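Side-chain contacts in (2Z,6E)-hedycaryol synthase (Kitasatospora setae, PDB 4MC3), which converts (2E,6E)-farnesyl diphosphate and water into (2Z,6E)-hedycaryol and diphosphate by a magnesium-dependent 1,11-cyclisation: residues 29-32 and 33-37; 165-168 and 169-172; 296-299 and 300-304. All blocks are in the same frame, centred on the assembly; numbering follows the deposited sequence.

Contact 1: 29-32 and 33-37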
ATOM      1  N   TRP A  29       7.263  13.444  12.693  1.00 27.22           N
ATOM      2  CA  TRP A  29       7.256  13.383  14.153  1.00 31.79           C
ATOM      3  C   TRP A  29       6.619  14.593  14.796  1.00 31.00           C
ATOM      4  O   TRP A  29       5.935  14.490  15.810  1.00 35.60           O
ATOM      5  CB  TRP A  29       8.683  13.189  14.674  1.00 31.01           C
ATOM      6  CG  TRP A  29       8.983  11.820  14.773  1.00 33.19           C
ATOM      7  CD1 TRP A  29       9.794  11.101  13.968  1.00 33.10           C
ATOM      8  CD2 TRP A  29       8.371  10.901  15.663  1.00 33.45           C
ATOM      9  NE1 TRP A  29       9.759   9.796  14.324  1.00 35.62           N
ATOM     10  CE2 TRP A  29       8.893   9.643  15.375  1.00 36.53           C
ATOM     11  CE3 TRP A  29       7.433  11.036  16.724  1.00 36.10           C
ATOM     12  CZ2 TRP A  29       8.554   8.507  16.110  1.00 38.82           C
ATOM     13  CZ3 TRP A  29       7.089   9.919  17.441  1.00 36.76           C
ATOM     14  CH2 TRP A  29       7.647   8.663  17.132  1.00 41.51           C
ATOM     15  N   GLU A  30       6.874  15.753  14.244  1.00 28.25           N
ATOM     16  CA  GLU A  30       6.185  16.957  14.658  1.00 35.89           C
ATOM     17  C   GLU A  30       4.658  16.844  14.537  1.00 34.40           C
ATOM     18  O   GLU A  30       3.895  17.248  15.430  1.00 32.31           O
ATOM     19  CB  GLU A  30       6.748  18.042  13.804  1.00 41.05           C
ATOM     20  CG  GLU A  30       6.037  19.333  13.822  1.00 46.34           C
ATOM     21  CD  GLU A  30       6.994  20.454  14.081  1.00 45.05           C
ATOM     22  OE1 GLU A  30       8.185  20.491  13.619  1.00 48.31           O
ATOM     23  OE2 GLU A  30       6.496  21.283  14.802  1.00 27.73           O
ATOM     24  N   TRP A  31       4.206  16.248  13.441  1.00 28.92           N
ATOM     25  CA  TRP A  31       2.757  16.076  13.229  1.00 28.67           C
ATOM     26  C   TRP A  31       2.206  15.042  14.230  1.00 28.32           C
ATOM     27  O   TRP A  31       1.091  15.194  14.801  1.00 28.39           O
ATOM     28  CB  TRP A  31       2.504  15.687  11.775  1.00 26.58           C
ATOM     29  CG  TRP A  31       1.070  15.494  11.430  1.00 23.36           C
ATOM     30  CD1 TRP A  31       0.188  16.460  11.063  1.00 24.71           C
ATOM     31  CD2 TRP A  31       0.374  14.264  11.356  1.00 21.98           C
ATOM     32  NE1 TRP A  31      -1.039  15.920  10.808  1.00 23.46           N
ATOM     33  CE2 TRP A  31      -0.947  14.561  10.968  1.00 21.65           C
ATOM     34  CE3 TRP A  31       0.728  12.925  11.562  1.00 23.45           C
ATOM     35  CZ2 TRP A  31      -1.898  13.570  10.806  1.00 23.70           C
ATOM     36  CZ3 TRP A  31      -0.210  11.965  11.384  1.00 25.67           C
ATOM     37  CH2 TRP A  31      -1.494  12.278  11.027  1.00 24.71           C
ATOM     38  N   ILE A  32       2.954  13.976  14.425  1.00 26.03           N
ATOM     39  CA  ILE A  32       2.606  12.947  15.392  1.00 28.86           C
ATOM     40  C   ILE A  32       2.445  13.565  16.780  1.00 31.03           C
ATOM     41  O   ILE A  32       1.457  13.307  17.487  1.00 31.94           O
ATOM     42  CB  ILE A  32       3.650  11.836  15.450  1.00 27.27           C
ATOM     43  CG1 ILE A  32       3.578  10.955  14.181  1.00 27.24           C
ATOM     44  CG2 ILE A  32       3.503  10.986  16.708  1.00 33.73           C
ATOM     45  CD1 ILE A  32       4.834  10.121  13.966  1.00 28.64           C
ATOM     46  N   ASP A  33       3.433  14.379  17.143  1.00 30.53           N
ATOM     47  CA  ASP A  33       3.438  15.039  18.450  1.00 29.05           C
ATOM     48  C   ASP A  33       2.232  15.938  18.600  1.00 32.97           C
ATOM     49  O   ASP A  33       1.524  15.813  19.575  1.00 35.82           O
ATOM     50  CB  ASP A  33       4.716  15.874  18.622  1.00 25.66           C
ATOM     51  CG  ASP A  33       5.967  15.024  18.873  1.00 27.98           C
ATOM     52  OD1 ASP A  33       5.847  13.813  19.201  1.00 33.68           O
ATOM     53  OD2 ASP A  33       7.079  15.588  18.734  1.00 27.06           O
ATOM     54  N   ALA A  34       1.967  16.757  17.577  1.00 29.87           N
ATOM     55  CA  ALA A  34       0.836  17.695  17.532  1.00 32.12           C
ATOM     56  C   ALA A  34      -0.519  17.009  17.669  1.00 34.17           C
ATOM     57  O   ALA A  34      -1.433  17.573  18.282  1.00 39.71           O
ATOM     58  CB  ALA A  34       0.907  18.527  16.264  1.00 35.69           C
ATOM     59  N   ASN A  35      -0.618  15.797  17.140  1.00 37.83           N
ATOM     60  CA  ASN A  35      -1.858  14.970  17.149  1.00 35.17           C
ATOM     61  C   ASN A  35      -2.118  13.929  18.223  1.00 37.29           C
ATOM     62  O   ASN A  35      -3.187  13.276  18.220  1.00 43.79           O
ATOM     63  CB  ASN A  35      -1.886  14.216  15.818  1.00 33.65           C
ATOM     64  CG  ASN A  35      -2.248  15.139  14.709  1.00 30.69           C
ATOM     65  OD1 ASN A  35      -1.408  15.806  14.094  1.00 39.12           O
ATOM     66  ND2 ASN A  35      -3.504  15.211  14.460  1.00 29.92           N
ATOM     67  N   GLY A  36      -1.168  13.713  19.112  1.00 39.94           N
ATOM     68  CA  GLY A  36      -1.366  12.746  20.181  1.00 42.17           C
ATOM     69  C   GLY A  36      -1.380  11.326  19.670  1.00 44.75           C
ATOM     70  O   GLY A  36      -1.874  10.429  20.349  1.00 44.45           O
ATOM     71  N   LEU A  37      -0.791  11.111  18.492  1.00 39.99           N
ATOM     72  CA  LEU A  37      -0.743   9.763  17.937  1.00 36.57           C
ATOM     73  C   LEU A  37       0.292   8.848  18.587  1.00 40.39           C
ATOM     74  O   LEU A  37       0.359   7.649  18.307  1.00 39.04           O
ATOM     75  CB  LEU A  37      -0.505   9.804  16.416  1.00 33.30           C
ATOM     76  CG  LEU A  37      -1.605  10.476  15.621  1.00 35.61           C
ATOM     77  CD1 LEU A  37      -1.184  10.538  14.176  1.00 38.49           C
ATOM     78  CD2 LEU A  37      -2.953   9.784  15.772  1.00 41.89           C
TER
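The last turns of helix 21-35 carry this contact: the amide of D33 bonds to W29 O (2.8 Å) and that of A34 to E30 O, before the chain leaves the helix at G36 and L37 turns in against W31 and I32. The indole of W31 meets two residues of the segment 33-37, N35 and L37. With its CG anti to the backbone N (chi1 -180°), the ring stands out from the helix, tipped slightly toward its C-terminal end. The amide of N35 lies over one face of it, near the rim, the two planes turned 43° apart. At the six-membered end of the same ring, L37 CD1 touches W31 CZ3 at 3.3 Å, a tight apolar approach through one methyl branch.

The helix ends in a Schellman motif. G36 takes a positive phi (70°), and two weak bonds close the reversal: L37 N to I32 O at 3.3 Å and G36 N to D33 O at 3.4 Å. The accompanying hydrophobic pair, from the residue beyond the glycine back into the last turn, is L37 CB against I32 CG2 at 4.2 Å.

On another flank, D33 folds its carboxylate back along the helix, and OD1 comes to the edge of the W29 indole, 4.0 Å from CE3. I32 CD1 sits over a face of that indole. The W29 and I32 side chains also meet M47 of helix 41-50. W31 packs on K73 and L77 of helix 65-84, the helix that leads into the aspartate-rich DDXXXE motif, while L37 reaches R80 there and T119 of helix 118-131.

Contact 2: 165-168 and 169-172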
ATOM      1  N   GLY A 165     -11.480 -23.649   5.561  1.00 62.26           N
ATOM      2  CA  GLY A 165     -10.210 -23.044   5.161  1.00 50.52           C
ATOM      3  C   GLY A 165     -10.436 -21.812   4.299  1.00 41.83           C
ATOM      4  O   GLY A 165     -11.492 -21.630   3.689  1.00 42.45           O
ATOM      5  N   LEU A 166      -9.427 -20.966   4.244  1.00 40.45           N
ATOM      6  CA  LEU A 166      -9.493 -19.762   3.461  1.00 32.18           C
ATOM      7  C   LEU A 166      -9.196 -20.100   2.003  1.00 31.59           C
ATOM      8  O   LEU A 166      -8.411 -21.038   1.709  1.00 34.72           O
ATOM      9  CB  LEU A 166      -8.469 -18.760   3.970  1.00 33.95           C
ATOM     10  CG  LEU A 166      -8.668 -18.231   5.400  1.00 37.42           C
ATOM     11  CD1 LEU A 166      -7.451 -17.430   5.880  1.00 39.23           C
ATOM     12  CD2 LEU A 166      -9.913 -17.355   5.426  1.00 36.07           C
ATOM     13  N   ARG A 167      -9.856 -19.399   1.099  1.00 27.86           N
ATOM     14  CA  ARG A 167      -9.615 -19.558  -0.319  1.00 24.54           C
ATOM     15  C   ARG A 167      -8.478 -18.629  -0.684  1.00 23.40           C
ATOM     16  O   ARG A 167      -8.521 -17.425  -0.391  1.00 23.84           O
ATOM     17  CB  ARG A 167     -10.846 -19.212  -1.155  1.00 28.94           C
ATOM     18  CG  ARG A 167     -12.046 -20.145  -1.009  1.00 34.83           C
ATOM     19  CD  ARG A 167     -13.190 -19.666  -1.928  1.00 41.50           C
ATOM     20  NE  ARG A 167     -12.804 -19.541  -3.349  1.00 45.92           N
ATOM     21  CZ  ARG A 167     -12.971 -20.494  -4.275  1.00 64.63           C
ATOM     22  NH1 ARG A 167     -13.521 -21.660  -3.953  1.00 71.18           N
ATOM     23  NH2 ARG A 167     -12.584 -20.291  -5.541  1.00 63.12           N
ATOM     24  N   LEU A 168      -7.504 -19.132  -1.436  1.00 24.06           N
ATOM     25  CA  LEU A 168      -6.373 -18.280  -1.853  1.00 22.00           C
ATOM     26  C   LEU A 168      -6.789 -17.175  -2.779  1.00 22.24           C
ATOM     27  O   LEU A 168      -6.282 -16.047  -2.658  1.00 22.69           O
ATOM     28  CB  LEU A 168      -5.292 -19.131  -2.521  1.00 22.90           C
ATOM     29  CG  LEU A 168      -4.009 -18.401  -2.916  1.00 24.06           C
ATOM     30  CD1 LEU A 168      -3.270 -17.927  -1.655  1.00 26.23           C
ATOM     31  CD2 LEU A 168      -3.094 -19.296  -3.782  1.00 25.76           C
ATOM     32  N   ASP A 169      -7.673 -17.449  -3.719  1.00 22.35           N
ATOM     33  CA  ASP A 169      -8.054 -16.437  -4.692  1.00 22.46           C
ATOM     34  C   ASP A 169      -8.761 -15.253  -4.001  1.00 24.36           C
ATOM     35  O   ASP A 169      -8.411 -14.091  -4.263  1.00 23.22           O
ATOM     36  CB  ASP A 169      -8.868 -16.973  -5.886  1.00 28.24           C
ATOM     37  CG  ASP A 169     -10.109 -17.762  -5.505  1.00 30.18           C
ATOM     38  OD1 ASP A 169     -10.467 -17.937  -4.330  1.00 27.19           O
ATOM     39  OD2 ASP A 169     -10.757 -18.246  -6.449  1.00 35.44           O
ATOM     40  N   ASP A 170      -9.661 -15.546  -3.094  1.00 23.42           N
ATOM     41  CA  ASP A 170     -10.347 -14.475  -2.380  1.00 23.80           C
ATOM     42  C   ASP A 170      -9.360 -13.738  -1.480  1.00 21.59           C
ATOM     43  O   ASP A 170      -9.452 -12.489  -1.298  1.00 24.04           O
ATOM     44  CB  ASP A 170     -11.473 -15.033  -1.517  1.00 26.02           C
ATOM     45  CG  ASP A 170     -12.646 -15.558  -2.344  1.00 29.26           C
ATOM     46  OD1 ASP A 170     -12.754 -15.279  -3.549  1.00 31.20           O
ATOM     47  OD2 ASP A 170     -13.443 -16.320  -1.786  1.00 39.54           O
ATOM     48  N   TYR A 171      -8.441 -14.472  -0.851  1.00 19.17           N
ATOM     49  CA  TYR A 171      -7.369 -13.844  -0.053  1.00 19.65           C
ATOM     50  C   TYR A 171      -6.604 -12.844  -0.895  1.00 20.13           C
ATOM     51  O   TYR A 171      -6.380 -11.686  -0.469  1.00 21.80           O
ATOM     52  CB  TYR A 171      -6.440 -14.874   0.590  1.00 21.46           C
ATOM     53  CG  TYR A 171      -5.176 -14.260   1.211  1.00 21.01           C
ATOM     54  CD1 TYR A 171      -5.227 -13.554   2.385  1.00 24.72           C
ATOM     55  CD2 TYR A 171      -3.956 -14.352   0.575  1.00 22.97           C
ATOM     56  CE1 TYR A 171      -4.098 -13.004   2.932  1.00 25.75           C
ATOM     57  CE2 TYR A 171      -2.814 -13.809   1.111  1.00 22.85           C
ATOM     58  CZ  TYR A 171      -2.885 -13.140   2.312  1.00 24.31           C
ATOM     59  OH  TYR A 171      -1.770 -12.555   2.865  1.00 27.32           O
ATOM     60  N   LEU A 172      -6.169 -13.229  -2.102  1.00 20.10           N
ATOM     61  CA  LEU A 172      -5.365 -12.283  -2.888  1.00 20.68           C
ATOM     62  C   LEU A 172      -6.174 -11.036  -3.289  1.00 21.56           C
ATOM     63  O   LEU A 172      -5.653  -9.928  -3.376  1.00 20.63           O
ATOM     64  CB  LEU A 172      -4.749 -12.934  -4.144  1.00 22.32           C
ATOM     65  CG  LEU A 172      -3.817 -14.117  -3.925  1.00 27.08           C
ATOM     66  CD1 LEU A 172      -3.309 -14.680  -5.267  1.00 33.46           C
ATOM     67  CD2 LEU A 172      -2.654 -13.691  -3.071  1.00 28.01           C
TER
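R167 and D169 meet in a two-pronged salt bridge at the start of helix 168-178. The arginine approaches side-on: NE bonds to D169 OD1 at 3.0 Å, and NH2 to D169 OD2 at 2.9 Å. Each oxygen uses its syn lone pair. The NH2 bond is the straighter of the two (156° at the hydrogen) and lies in the guanidinium plane, whereas OD1 is tilted out of it. A bend at chi3 (56°) turns the guanidinium alongside the D169 carboxylate, on the outer side of the helix start, and D169 holds its CG between its own backbone N and carbonyl carbon (chi1 54°), facing the arginine. D170 adds a second, longer ionic partner, its OD2 3.6 Å from R167 NE, so that one cation bridges two acids. The arginine should therefore ease the repulsion between the neighbouring carboxylates.

Among the hydrogen bonds, Y171 N binds R167 O at 3.0 Å and L172 N binds L168 O at 2.9 Å, the first rungs of the helix. D169 OD1 also accepts a weak bond from D170 N (2.8 Å), helping to satisfy an amide of the opening turn.

Apolar contacts are looser. L168 CD1 approaches Y171 CD2 obliquely at 4.3 Å, and L168 CG lies 4.4 Å from L172 CG. The tyrosine ring packs on A238 and I241 of helix 238-246, and its hydroxyl is hydrogen-bonded to D222 of the NXXXSXXXE motif.

With R167 as N-cap residue and acids in the following turn, this is a helix start whose negative side chains probably complement the helix dipole. The helix goes on to R175, a probable substrate-binding residue, and to S178, which lines the nerolidol pocket of this class I terpene cyclase.

Contact 3: 296-299 and 300-304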
ATOM      1  N   ALA A 296       4.410   4.527 -13.223  1.00 19.65           N
ATOM      2  CA  ALA A 296       4.624   3.088 -13.381  1.00 21.33           C
ATOM      3  C   ALA A 296       6.051   2.645 -13.013  1.00 21.66           C
ATOM      4  O   ALA A 296       6.265   1.575 -12.417  1.00 22.95           O
ATOM      5  CB  ALA A 296       4.334   2.683 -14.813  1.00 24.07           C
ATOM      6  N   ALA A 297       7.047   3.472 -13.297  1.00 22.28           N
ATOM      7  CA  ALA A 297       8.404   3.191 -12.812  1.00 24.45           C
ATOM      8  C   ALA A 297       8.518   3.188 -11.318  1.00 22.01           C
ATOM      9  O   ALA A 297       9.317   2.428 -10.731  1.00 22.50           O
ATOM     10  CB  ALA A 297       9.434   4.173 -13.409  1.00 25.47           C
ATOM     11  N   ASN A 298       7.714   4.018 -10.654  1.00 21.15           N
ATOM     12  CA  ASN A 298       7.708   4.040  -9.190  1.00 19.97           C
ATOM     13  C   ASN A 298       7.064   2.770  -8.613  1.00 19.59           C
ATOM     14  O   ASN A 298       7.508   2.229  -7.593  1.00 19.25           O
ATOM     15  CB  ASN A 298       6.957   5.292  -8.668  1.00 20.17           C
ATOM     16  CG  ASN A 298       7.123   5.460  -7.208  1.00 21.79           C
ATOM     17  OD1 ASN A 298       6.169   5.240  -6.399  1.00 22.07           O
ATOM     18  ND2 ASN A 298       8.309   5.782  -6.831  1.00 21.34           N
ATOM     19  N   VAL A 299       5.989   2.328  -9.240  1.00 19.85           N
ATOM     20  CA  VAL A 299       5.346   1.073  -8.852  1.00 18.90           C
ATOM     21  C   VAL A 299       6.406  -0.042  -8.938  1.00 19.27           C
ATOM     22  O   VAL A 299       6.653  -0.772  -7.956  1.00 21.03           O
ATOM     23  CB  VAL A 299       4.107   0.727  -9.690  1.00 21.46           C
ATOM     24  CG1 VAL A 299       3.640  -0.697  -9.409  1.00 24.26           C
ATOM     25  CG2 VAL A 299       3.008   1.749  -9.495  1.00 23.16           C
ATOM     26  N   ALA A 300       7.115  -0.109 -10.070  1.00 21.88           N
ATOM     27  CA  ALA A 300       8.174  -1.104 -10.214  1.00 22.24           C
ATOM     28  C   ALA A 300       9.315  -0.988  -9.163  1.00 23.06           C
ATOM     29  O   ALA A 300       9.721  -1.989  -8.587  1.00 23.19           O
ATOM     30  CB  ALA A 300       8.734  -1.051 -11.608  1.00 25.87           C
ATOM     31  N   ALA A 301       9.794   0.234  -8.919  1.00 21.13           N
ATOM     32  CA  ALA A 301      10.800   0.494  -7.895  1.00 23.17           C
ATOM     33  C   ALA A 301      10.378  -0.084  -6.598  1.00 21.80           C
ATOM     34  O   ALA A 301      11.196  -0.588  -5.872  1.00 22.95           O
ATOM     35  CB  ALA A 301      11.046   2.001  -7.739  1.00 24.31           C
ATOM     36  N   ASN A 302       9.087   0.040  -6.254  1.00 20.08           N
ATOM     37  CA  ASN A 302       8.624  -0.451  -4.954  1.00 19.02           C
ATOM     38  C   ASN A 302       8.797  -1.966  -4.778  1.00 17.88           C
ATOM     39  O   ASN A 302       8.925  -2.428  -3.634  1.00 20.85           O
ATOM     40  CB  ASN A 302       7.147  -0.070  -4.748  1.00 18.88           C
ATOM     41  CG  ASN A 302       6.990   1.245  -4.077  1.00 19.86           C
ATOM     42  OD1 ASN A 302       7.040   2.337  -4.729  1.00 23.71           O
ATOM     43  ND2 ASN A 302       6.845   1.189  -2.790  1.00 19.16           N
ATOM     44  N   LEU A 303       8.784  -2.722  -5.869  1.00 20.62           N
ATOM     45  CA  LEU A 303       9.071  -4.177  -5.691  1.00 20.24           C
ATOM     46  C   LEU A 303      10.488  -4.415  -5.097  1.00 22.08           C
ATOM     47  O   LEU A 303      10.670  -5.223  -4.194  1.00 22.40           O
ATOM     48  CB  LEU A 303       8.892  -4.930  -6.985  1.00 20.59           C
ATOM     49  CG  LEU A 303       7.448  -5.312  -7.369  1.00 21.95           C
ATOM     50  CD1 LEU A 303       6.516  -4.145  -7.663  1.00 23.48           C
ATOM     51  CD2 LEU A 303       7.478  -6.287  -8.548  1.00 25.54           C
ATOM     52  N   SER A 304      11.468  -3.627  -5.529  1.00 21.99           N
ATOM     53  CA  SER A 304      12.827  -3.686  -4.952  1.00 24.04           C
ATOM     54  C   SER A 304      12.880  -3.062  -3.589  1.00 22.52           C
ATOM     55  O   SER A 304      13.414  -3.658  -2.663  1.00 25.58           O
ATOM     56  CB  SER A 304      13.827  -2.978  -5.867  1.00 24.79           C
ATOM     57  OG  SER A 304      14.022  -3.767  -7.022  1.00 29.84           O
TER
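N298 and N302 stand one turn apart on helix 286-309, N298 with its CG anti to the backbone N (chi1 -171°) and N302 with its first torsion at -91°, which sets the two amide groups side by side. Their planes are 77° apart, so the amides meet nearly at right angles rather than stacking. The N302 side chain leans back toward the previous turn, its CB 3.3 Å from V299 O. L303 also turns back, its CD1 3.4 Å from the same V299 O, so this carbonyl is covered by aliphatic carbon from two residues.

The backbone that carries these side chains is regular. A300 N bonds almost straight to A296 O at 3.0 Å, A301 N to A297 O at 2.9 Å, and N302 N to N298 O at 3.0 Å, with a further weak bond from N302 N to V299 O. The alanine methyls stay close to the helix, A301 CB lying 3.5 Å from A297 O.

The helix is surrounded on several sides in the all-helical class I terpene synthase fold. A296 and V299 rest on L209 of helix 204-225, where L303 meets H216 and N302 meets I217, itself a residue of the nerolidol pocket. N298 and V299 touch W185 of helix 181-188, while the small side chains of A297 and A300 both lie against R272 of helix 250-282, and A296 meets L275 of that same helix.

In the fold
From the N terminus, contact 1 comes first, at the C-terminal end of helix 21-35, and brings that end against helices 41-50, 65-84 and 118-131. Contact 2 follows where the loop after helix 136-160 passes into helix 168-178, beside helices 204-225 and 238-246. Contact 3 lies within the final helix, 286-309, against helices 181-188, 204-225 and 250-282. Each is local, closing no more than a helical turn or cap; they run in series, neither nesting nor crossing. Contacts 1 and 2 lie on opposite sides of the chain's centre, their centres 37 Å apart. Helix 204-225, which carries N221, is a neighbour common to contacts 2 and 3.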